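Local coordinates for protein Fe(2+) transporter FeoB (Legionella pneumophila, PDB 3IBY) that probably drives ferrous iron uptake across the bacterial inner membrane, using GTP bound by the G domain of its cytosolic part, the piece present here, at residues Arg98-Tyr101 with Leu102-Gln105; His149-Ile152 with Gly153-Ala156; Leu238-Ala241 with Arg242-Ile246; Glu248-Thr251 with Leu252-Lys256. All blocks are in the same frame, centred on the assembly; numbering follows the deposited sequence.

Overall arrangement
All four contacts are local turns of chain, following one another in series from first to fourth. Interactions 1 and 2 belong to the FeoB-type G domain: the first on helix 96-106 of a beta-alpha-beta unit, the second at the start of helix 154-162, with centres 22 Å apart. Interaction 2 stands apart and holds His149 of the predicted GTP site, which interaction 1 borders at Asn9. Interactions 3 and 4 share helix 234-253, their centres 15 Å apart. That helix packs across helix 96-106, so interaction 1 touches both, at centre distances of 10 and 15 Å. Through this crossing the last helix joins the C-terminal helical part of the cytosolic piece to the G domain.

Interaction 1: residues Arg98-Tyr101 with Leu102-Gln105; sequences RHLY and LTSQ
Tyr101 and Gln105 meet one turn apart on helix 96-106, the helical link of the beta-alpha-beta unit formed with strands 86-92 and 113-118. Their contact is between ring and amide: Gln105 NE2 comes to 3.3 Å from Tyr101 CE2, on an oblique approach, with the two planes 64° apart. Gln105 CG lies beside its own backbone N (chi1 -65°) and the chain then runs extended, which carries the amide aslant to the ring, at CE2. The polar ends of that amide are used beyond the helix, OE1 by Leu61 N and NE2 by Ser60 OG, while the Tyr101 ring stacks with Tyr59.

The hydrogen bonds turn back along the helix. Ser104 N donates to Leu100 O at 3.1 Å. Ser104 OG reaches Tyr101 O at 2.7 Å because chi1 of 62° sets the hydroxyl between the backbone N and the carbonyl carbon. Gln105 N adds a weak bond to the same oxygen. Thr103 OG1 has only a weak bond to His99 O, at 3.4 Å; its stronger partner is Asn89 on strand 86-92.

A van der Waals contact is made on another side, where Leu100 and Thr103 lie side by side and Leu100 CD2 touches Thr103 OG1 at 3.5 Å.

Arg98 and His99 come beside Asn9 of the predicted GTP site, and Leu102 touches the probable P-loop. Ser104 OG also bonds Arg242 of helix 234-253. The hydroxyl therefore joins a carbonyl of this largely buried helix to the guanidinium of Arg242, whose positive charge would be expected to polarise it.

Interaction 2: residues His149-Ile152 with Gly153-Ala156; sequences HKNI and GIPA
A G1 beta bulge, in which Asn151 and Ile152 both face Gln147, leads into the N-terminus of helix 154-162, just after the Gln147-His149 stretch predicted to bind GTP. Across the turn Asn151 and Ile154 touch through side chains that run aslant to each other: Asn151 OD1 lies 3.7 Å from Ile154 CG1 and 4.0 Å from its CB. This is a van der Waals contact of an amide oxygen on a branched aliphatic chain. Ile154 CB also comes to 3.9 Å from the backbone O of Asn151, and Pro155 CD approaches that oxygen at 4.1 Å.

Gly153 takes the N-cap position at a positive phi of 99°, with no side chain to crowd Ile152 O. Ile152 flanks the turn with CG2 3.5 Å from Gly153 N; CG2 stands anti to the backbone N of Ile152, beside the carbonyl carbon that leads on to the glycine.

His149 NE2 is hydrogen-bonded to Asp121, another predicted GTP-site residue. Behind the surface turn, the buried Ile154 packs on Leu17 and Ala20 of helix 14-22, so helix 154-162, entered from edge strand 143-145, begins against the helix that follows the P-loop.

Interaction 3: residues Leu238-Ala241 with Arg242-Ile246; sequences LADA and RYQKI
Leu238 and Arg242 meet one turn apart on helix 234-253, the last helix of the cytosolic piece and probably part of the helical (GDI) domain that packs on the G domain. The backbone follows the usual i to i+4 alpha-helical pattern. Arg242 N donates to Leu238 O at 2.8 Å, Tyr243 N bonds Ala239 O at 2.9 Å, and Gln244 N bonds Asp240 O at 2.8 Å. The next bond, Lys245 N to Ala241 O, is weak.

On the exposed side Asp240 reaches over the following turn. Its carboxylate is 17° from the plane of the Tyr243 ring and 14° from the Gln244 amide. Oxygen faces oxygen here without a hydrogen bond: Asp240 OD2 sits 3.4 Å from Gln244 OE1, while Asp240 OD1 lies 3.9 Å from Tyr243 CD2.

Arg242 is positioned from outside this turn. Its chain leaves extended and bends at chi3 (-58°), turning NH2 to a salt bridge with Glu108; with Ser104, this holds the guanidinium. Arg205 and Arg206 of helix 197-209 touch the side chain, and Leu238 packs on Ala208 and Glu209 of that helix. The same Arg242 NH2 lies 3.3 Å from Leu238 CD2, the two side chains running at a slant.

Interaction 4: residues Glu248-Thr251 with Leu252-Lys256; sequences EIVT and LVQKK
Val250 CG1 and Gln254 CG each stand anti to their own backbone N, with chi1 171° in both residues, and this sends the two side chains out next to one another in the same direction. Gln254 then runs on extended, which brings its OE1 to 3.6 Å from Val250 CG1; its CB lies 4.0 Å from the same methyl. The contact is a van der Waals one, an amide oxygen lying along a valine branch.

The backbone winds down here. Val250 O accepts two bonds: from Gln254 N at 2.8 Å, nearly in line with the C=O bond, and from Val253 N at 3.0 Å, well above the carbonyl plane. Leu252 N is held less firmly, by weak bonds to both Glu248 O and Ile249 O. Leu252 CG folds back to 3.4 Å from Glu248 O, and Val253 CB lies 3.5 Å from Ile249 O.

Outward, Glu248 forms a salt bridge to Lys245. Ile249 packs on Leu135 and Leu138 of helix 132-139, while Val250 reaches Glu97 and Gln254 reaches Leu96, both of helix 96-106.

The shared carbonyl and the weak Leu252 bonds are consistent with a helix fraying toward its C-terminus as extended chain begins: helix 234-253 passes straight into strand 254-255, which pairs antiparallel with strand 129-130 and so ties the end of this cytosolic piece to the G domain.

Interaction 1: residues Arg98-Tyr101 with Leu102-Gln105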
loop_
_atom_site.group_PDB
_atom_site.type_symbol
_atom_site.label_atom_id
_atom_site.label_comp_id
_atom_site.label_asym_id
_atom_site.label_seq_id
_atom_site.Cartn_x
_atom_site.Cartn_y
_atom_site.Cartn_z
ATOM N N ARG A 98 -9.800 6.806 4.041
ATOM C CA ARG A 98 -9.831 5.342 4.188
ATOM C C ARG A 98 -8.676 4.756 3.383
ATOM O O ARG A 98 -7.906 3.926 3.888
ATOM C CB ARG A 98 -11.155 4.732 3.752
ATOM C CG ARG A 98 -11.123 3.221 3.633
ATOM C CD ARG A 98 -12.533 2.535 3.445
ATOM N NE ARG A 98 -12.350 1.272 2.702
ATOM C CZ ARG A 98 -12.860 0.067 2.995
ATOM N NH1 ARG A 98 -13.713 -0.134 3.985
ATOM N NH2 ARG A 98 -12.530 -0.959 2.225
ATOM N N HIS A 99 -8.509 5.244 2.164
ATOM C CA HIS A 99 -7.629 4.593 1.210
ATOM C C HIS A 99 -6.179 4.721 1.589
ATOM O O HIS A 99 -5.376 3.867 1.243
ATOM C CB HIS A 99 -7.873 5.108 -0.196
ATOM C CG HIS A 99 -9.028 4.460 -0.880
ATOM N ND1 HIS A 99 -10.147 4.026 -0.202
ATOM C CD2 HIS A 99 -9.241 4.173 -2.185
ATOM C CE1 HIS A 99 -11.007 3.506 -1.064
ATOM N NE2 HIS A 99 -10.474 3.574 -2.272
ATOM N N LEU A 100 -5.831 5.770 2.328
ATOM C CA LEU A 100 -4.464 5.957 2.797
ATOM C C LEU A 100 -4.093 5.053 3.982
ATOM O O LEU A 100 -2.931 5.025 4.435
ATOM C CB LEU A 100 -4.283 7.398 3.227
ATOM C CG LEU A 100 -4.200 8.375 2.078
ATOM C CD1 LEU A 100 -4.222 9.791 2.627
ATOM C CD2 LEU A 100 -2.951 8.101 1.286
ATOM N N TYR A 101 -5.051 4.344 4.549
ATOM C CA TYR A 101 -4.666 3.426 5.607
ATOM C C TYR A 101 -3.728 2.423 4.975
ATOM O O TYR A 101 -2.623 2.221 5.462
ATOM C CB TYR A 101 -5.884 2.752 6.211
ATOM C CG TYR A 101 -5.641 2.060 7.520
ATOM C CD1 TYR A 101 -5.824 2.720 8.707
ATOM C CD2 TYR A 101 -5.253 0.718 7.561
ATOM C CE1 TYR A 101 -5.639 2.077 9.924
ATOM C CE2 TYR A 101 -5.043 0.077 8.755
ATOM C CZ TYR A 101 -5.257 0.766 9.948
ATOM O OH TYR A 101 -5.086 0.129 11.155
ATOM N N LEU A 102 -4.159 1.844 3.863
ATOM C CA LEU A 102 -3.357 0.869 3.134
ATOM C C LEU A 102 -2.028 1.409 2.703
ATOM O O LEU A 102 -1.016 0.705 2.723
ATOM C CB LEU A 102 -4.093 0.385 1.908
ATOM C CG LEU A 102 -3.354 -0.530 0.941
ATOM C CD1 LEU A 102 -2.918 -1.784 1.674
ATOM C CD2 LEU A 102 -4.299 -0.827 -0.261
ATOM N N THR A 103 -2.041 2.678 2.334
ATOM C CA THR A 103 -0.874 3.346 1.786
ATOM C C THR A 103 0.224 3.425 2.805
ATOM O O THR A 103 1.382 3.182 2.494
ATOM C CB THR A 103 -1.175 4.796 1.351
ATOM O OG1 THR A 103 -2.194 4.823 0.345
ATOM C CG2 THR A 103 0.077 5.406 0.773
ATOM N N SER A 104 -0.148 3.821 4.007
ATOM C CA SER A 104 0.819 3.995 5.086
ATOM C C SER A 104 1.439 2.658 5.427
ATOM O O SER A 104 2.622 2.607 5.712
ATOM C CB SER A 104 0.155 4.590 6.316
ATOM O OG SER A 104 -0.844 3.713 6.806
ATOM N N GLN A 105 0.637 1.591 5.408
ATOM C CA GLN A 105 1.146 0.227 5.616
ATOM C C GLN A 105 2.170 -0.172 4.528
ATOM O O GLN A 105 3.223 -0.706 4.855
ATOM C CB GLN A 105 0.010 -0.816 5.700
ATOM C CG GLN A 105 -0.922 -0.675 6.894
ATOM C CD GLN A 105 -2.047 -1.731 6.905
ATOM O OE1 GLN A 105 -2.403 -2.244 5.861
ATOM N NE2 GLN A 105 -2.621 -2.029 8.092
#

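Interaction 2: residues His149-Ile152 with Gly153-Ala156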
loop_
_atom_site.group_PDB
_atom_site.type_symbol
_atom_site.label_atom_id
_atom_site.label_comp_id
_atom_site.label_asym_id
_atom_site.label_seq_id
_atom_site.Cartn_x
_atom_site.Cartn_y
_atom_site.Cartn_z
ATOM N N HIS A 149 -10.553 5.616 -16.199
ATOM C CA HIS A 149 -11.699 5.376 -17.109
ATOM C C HIS A 149 -11.677 6.236 -18.387
ATOM O O HIS A 149 -12.336 5.918 -19.361
ATOM C CB HIS A 149 -13.054 5.513 -16.353
ATOM C CG HIS A 149 -13.204 6.791 -15.586
ATOM N ND1 HIS A 149 -12.291 7.211 -14.645
ATOM C CD2 HIS A 149 -14.169 7.740 -15.617
ATOM C CE1 HIS A 149 -12.685 8.364 -14.136
ATOM N NE2 HIS A 149 -13.813 8.717 -14.722
ATOM N N LYS A 150 -10.922 7.322 -18.358
ATOM C CA LYS A 150 -10.872 8.265 -19.455
ATOM C C LYS A 150 -9.449 8.447 -19.976
ATOM O O LYS A 150 -9.204 9.287 -20.822
ATOM C CB LYS A 150 -11.464 9.593 -18.979
ATOM C CG LYS A 150 -12.983 9.559 -18.774
ATOM C CD LYS A 150 -13.498 10.724 -17.903
ATOM C CE LYS A 150 -13.174 12.066 -18.474
ATOM N NZ LYS A 150 -13.849 13.169 -17.753
ATOM N N ASN A 151 -8.514 7.635 -19.483
ATOM C CA ASN A 151 -7.095 7.691 -19.876
ATOM C C ASN A 151 -6.359 8.989 -19.548
ATOM O O ASN A 151 -5.266 9.226 -20.045
ATOM C CB ASN A 151 -6.944 7.347 -21.350
ATOM C CG ASN A 151 -6.524 5.916 -21.552
ATOM O OD1 ASN A 151 -5.370 5.551 -21.266
ATOM N ND2 ASN A 151 -7.455 5.079 -22.036
ATOM N N ILE A 152 -6.928 9.809 -18.676
ATOM C CA ILE A 152 -6.314 11.076 -18.377
ATOM C C ILE A 152 -5.316 10.791 -17.277
ATOM O O ILE A 152 -5.655 10.178 -16.275
ATOM C CB ILE A 152 -7.371 12.136 -17.997
ATOM C CG1 ILE A 152 -8.296 12.384 -19.218
ATOM C CG2 ILE A 152 -6.692 13.456 -17.517
ATOM C CD1 ILE A 152 -9.530 13.314 -18.964
ATOM N N GLY A 153 -4.070 11.191 -17.478
ATOM C CA GLY A 153 -3.046 11.016 -16.454
ATOM C C GLY A 153 -2.134 9.810 -16.638
ATOM O O GLY A 153 -1.004 9.790 -16.103
ATOM N N ILE A 154 -2.603 8.817 -17.389
ATOM C CA ILE A 154 -1.840 7.611 -17.662
ATOM C C ILE A 154 -0.426 7.892 -18.152
ATOM O O ILE A 154 0.511 7.237 -17.751
ATOM C CB ILE A 154 -2.579 6.707 -18.703
ATOM C CG1 ILE A 154 -3.645 5.805 -18.044
ATOM C CG2 ILE A 154 -1.584 5.814 -19.464
ATOM C CD1 ILE A 154 -3.959 6.061 -16.547
ATOM N N PRO A 155 -0.256 8.869 -19.032
ATOM C CA PRO A 155 1.107 8.978 -19.565
ATOM C C PRO A 155 2.101 9.484 -18.544
ATOM O O PRO A 155 3.248 9.066 -18.553
ATOM C CB PRO A 155 0.948 9.966 -20.704
ATOM C CG PRO A 155 -0.503 9.826 -21.115
ATOM C CD PRO A 155 -1.228 9.654 -19.817
ATOM N N ALA A 156 1.644 10.361 -17.662
ATOM C CA ALA A 156 2.453 10.912 -16.588
ATOM C C ALA A 156 2.751 9.873 -15.502
ATOM O O ALA A 156 3.826 9.865 -14.909
ATOM C CB ALA A 156 1.734 12.111 -15.984
#

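Interaction 3: residues Leu238-Ala241 with Arg242-Ile246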
loop_
_atom_site.group_PDB
_atom_site.type_symbol
_atom_site.label_atom_id
_atom_site.label_comp_id
_atom_site.label_asym_id
_atom_site.label_seq_id
_atom_site.Cartn_x
_atom_site.Cartn_y
_atom_site.Cartn_z
ATOM N N LEU A 238 -2.261 0.798 17.631
ATOM C CA LEU A 238 -1.554 1.092 16.384
ATOM C C LEU A 238 -2.508 1.623 15.307
ATOM O O LEU A 238 -2.173 2.563 14.569
ATOM C CB LEU A 238 -0.842 -0.155 15.866
ATOM C CG LEU A 238 0.658 -0.035 15.554
ATOM C CD1 LEU A 238 1.306 -1.407 15.819
ATOM C CD2 LEU A 238 0.935 0.475 14.125
ATOM N N ALA A 239 -3.686 1.003 15.214
ATOM C CA ALA A 239 -4.767 1.494 14.330
ATOM C C ALA A 239 -5.086 2.970 14.588
ATOM O O ALA A 239 -5.284 3.730 13.639
ATOM C CB ALA A 239 -6.049 0.644 14.481
ATOM N N ASP A 240 -5.132 3.373 15.858
ATOM C CA ASP A 240 -5.378 4.773 16.183
ATOM C C ASP A 240 -4.225 5.672 15.749
ATOM O O ASP A 240 -4.457 6.693 15.133
ATOM C CB ASP A 240 -5.641 4.967 17.672
ATOM C CG ASP A 240 -6.071 6.409 18.019
ATOM O OD1 ASP A 240 -6.964 6.975 17.347
ATOM O OD2 ASP A 240 -5.512 6.971 18.988
ATOM N N ALA A 241 -2.991 5.312 16.047
ATOM C CA ALA A 241 -1.902 6.176 15.660
ATOM C C ALA A 241 -1.819 6.266 14.135
ATOM O O ALA A 241 -1.476 7.307 13.570
ATOM C CB ALA A 241 -0.616 5.702 16.241
ATOM N N ARG A 242 -2.155 5.181 13.456
ATOM C CA ARG A 242 -2.161 5.203 11.995
ATOM C C ARG A 242 -3.241 6.142 11.495
ATOM O O ARG A 242 -3.011 6.950 10.627
ATOM C CB ARG A 242 -2.421 3.810 11.436
ATOM C CG ARG A 242 -2.055 3.728 9.988
ATOM C CD ARG A 242 -1.977 2.309 9.500
ATOM N NE ARG A 242 -1.014 1.556 10.278
ATOM C CZ ARG A 242 0.285 1.530 10.051
ATOM N NH1 ARG A 242 0.787 2.245 9.049
ATOM N NH2 ARG A 242 1.086 0.810 10.847
ATOM N N TYR A 243 -4.419 6.009 12.074
ATOM C CA TYR A 243 -5.529 6.874 11.814
ATOM C C TYR A 243 -5.238 8.363 12.101
ATOM O O TYR A 243 -5.647 9.224 11.360
ATOM C CB TYR A 243 -6.729 6.405 12.655
ATOM C CG TYR A 243 -7.818 7.441 12.735
ATOM C CD1 TYR A 243 -8.765 7.537 11.733
ATOM C CD2 TYR A 243 -7.871 8.377 13.790
ATOM C CE1 TYR A 243 -9.761 8.514 11.771
ATOM C CE2 TYR A 243 -8.880 9.362 13.831
ATOM C CZ TYR A 243 -9.809 9.412 12.802
ATOM O OH TYR A 243 -10.798 10.347 12.759
ATOM N N GLN A 244 -4.574 8.690 13.193
ATOM C CA GLN A 244 -4.437 10.128 13.555
ATOM C C GLN A 244 -3.562 10.864 12.536
ATOM O O GLN A 244 -3.892 11.969 12.115
ATOM C CB GLN A 244 -3.891 10.293 14.954
ATOM C CG GLN A 244 -4.936 10.210 16.044
ATOM C CD GLN A 244 -4.296 10.378 17.419
ATOM O OE1 GLN A 244 -3.496 9.522 17.847
ATOM N NE2 GLN A 244 -4.620 11.489 18.116
ATOM N N LYS A 245 -2.486 10.200 12.110
ATOM C CA LYS A 245 -1.554 10.775 11.178
ATOM C C LYS A 245 -2.257 10.923 9.842
ATOM O O LYS A 245 -1.991 11.853 9.071
ATOM C CB LYS A 245 -0.323 9.860 11.018
ATOM C CG LYS A 245 0.861 10.444 10.153
ATOM C CD LYS A 245 1.381 11.826 10.698
ATOM C CE LYS A 245 2.548 12.473 9.895
ATOM N NZ LYS A 245 3.086 13.686 10.597
ATOM N N ILE A 246 -3.133 9.972 9.547
ATOM C CA ILE A 246 -3.752 9.968 8.251
ATOM C C ILE A 246 -4.826 11.036 8.264
ATOM O O ILE A 246 -4.937 11.771 7.292
ATOM C CB ILE A 246 -4.348 8.606 7.912
ATOM C CG1 ILE A 246 -3.228 7.667 7.546
ATOM C CG2 ILE A 246 -5.329 8.701 6.781
ATOM C CD1 ILE A 246 -3.688 6.252 7.588
#

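Interaction 4: residues Glu248-Thr251 with Leu252-Lys256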
loop_
_atom_site.group_PDB
_atom_site.type_symbol
_atom_site.label_atom_id
_atom_site.label_comp_id
_atom_site.label_asym_id
_atom_site.label_seq_id
_atom_site.Cartn_x
_atom_site.Cartn_y
_atom_site.Cartn_z
ATOM N N GLU A 248 -4.840 13.618 10.074
ATOM C CA GLU A 248 -4.144 14.879 10.019
ATOM C C GLU A 248 -3.699 15.217 8.582
ATOM O O GLU A 248 -3.833 16.351 8.169
ATOM C CB GLU A 248 -3.018 14.937 11.089
ATOM C CG GLU A 248 -1.699 15.536 10.672
ATOM C CD GLU A 248 -0.608 15.320 11.731
ATOM O OE1 GLU A 248 0.564 15.618 11.409
ATOM O OE2 GLU A 248 -0.911 14.835 12.864
ATOM N N ILE A 249 -3.232 14.255 7.806
ATOM C CA ILE A 249 -2.841 14.548 6.414
ATOM C C ILE A 249 -4.037 14.943 5.567
ATOM O O ILE A 249 -3.921 15.798 4.679
ATOM C CB ILE A 249 -2.137 13.339 5.728
ATOM C CG1 ILE A 249 -0.691 13.250 6.199
ATOM C CG2 ILE A 249 -2.190 13.434 4.179
ATOM C CD1 ILE A 249 -0.181 11.826 6.256
ATOM N N VAL A 250 -5.184 14.319 5.831
ATOM C CA VAL A 250 -6.388 14.573 5.044
ATOM C C VAL A 250 -6.855 16.004 5.301
ATOM O O VAL A 250 -7.075 16.773 4.364
ATOM C CB VAL A 250 -7.494 13.520 5.324
ATOM C CG1 VAL A 250 -8.779 13.916 4.669
ATOM C CG2 VAL A 250 -7.086 12.126 4.790
ATOM N N THR A 251 -6.926 16.381 6.573
ATOM C CA THR A 251 -7.303 17.752 6.977
ATOM C C THR A 251 -6.387 18.880 6.377
ATOM O O THR A 251 -6.821 19.993 6.191
ATOM C CB THR A 251 -7.392 17.847 8.533
ATOM O OG1 THR A 251 -6.260 17.199 9.104
ATOM C CG2 THR A 251 -8.628 17.125 9.084
ATOM N N LEU A 252 -5.138 18.575 6.056
ATOM C CA LEU A 252 -4.226 19.513 5.377
ATOM C C LEU A 252 -4.410 19.588 3.844
ATOM O O LEU A 252 -4.025 20.560 3.199
ATOM C CB LEU A 252 -2.772 19.106 5.669
ATOM C CG LEU A 252 -2.274 19.241 7.114
ATOM C CD1 LEU A 252 -0.994 18.473 7.342
ATOM C CD2 LEU A 252 -2.084 20.695 7.437
ATOM N N VAL A 253 -4.992 18.556 3.261
ATOM C CA VAL A 253 -4.951 18.398 1.821
ATOM C C VAL A 253 -6.347 18.443 1.188
ATOM O O VAL A 253 -6.499 18.776 0.009
ATOM C CB VAL A 253 -4.213 17.074 1.457
ATOM C CG1 VAL A 253 -4.860 16.393 0.245
ATOM C CG2 VAL A 253 -2.722 17.336 1.238
ATOM N N GLN A 254 -7.369 18.144 1.966
ATOM C CA GLN A 254 -8.681 17.956 1.400
ATOM C C GLN A 254 -9.653 18.898 2.057
ATOM O O GLN A 254 -9.736 18.918 3.282
ATOM C CB GLN A 254 -9.104 16.533 1.660
ATOM C CG GLN A 254 -10.524 16.202 1.340
ATOM C CD GLN A 254 -10.650 14.710 1.104
ATOM O OE1 GLN A 254 -11.127 13.964 1.948
ATOM N NE2 GLN A 254 -10.149 14.262 -0.029
ATOM N N LYS A 255 -10.387 19.666 1.259
ATOM C CA LYS A 255 -11.532 20.388 1.782
ATOM C C LYS A 255 -12.848 19.881 1.177
ATOM O O LYS A 255 -12.931 19.541 -0.018
ATOM C CB LYS A 255 -11.390 21.912 1.638
ATOM C CG LYS A 255 -10.324 22.391 0.660
ATOM C CD LYS A 255 -10.285 23.935 0.605
ATOM C CE LYS A 255 -10.583 24.452 -0.791
ATOM N NZ LYS A 255 -9.468 24.069 -1.666
ATOM N N LYS A 256 -13.854 19.833 2.060
ATOM C CA LYS A 256 -15.238 19.441 1.757
ATOM C C LYS A 256 -15.313 18.010 1.218
ATOM O O LYS A 256 -14.509 17.147 1.598
ATOM C CB LYS A 256 -15.901 20.445 0.806
ATOM C CG LYS A 256 -15.778 21.919 1.255
ATOM C CD LYS A 256 -17.113 22.530 1.737
ATOM C CE LYS A 256 -17.393 22.241 3.213
ATOM N NZ LYS A 256 -18.453 23.163 3.724
ATOM O OXT LYS A 256 -16.187 17.690 0.407
#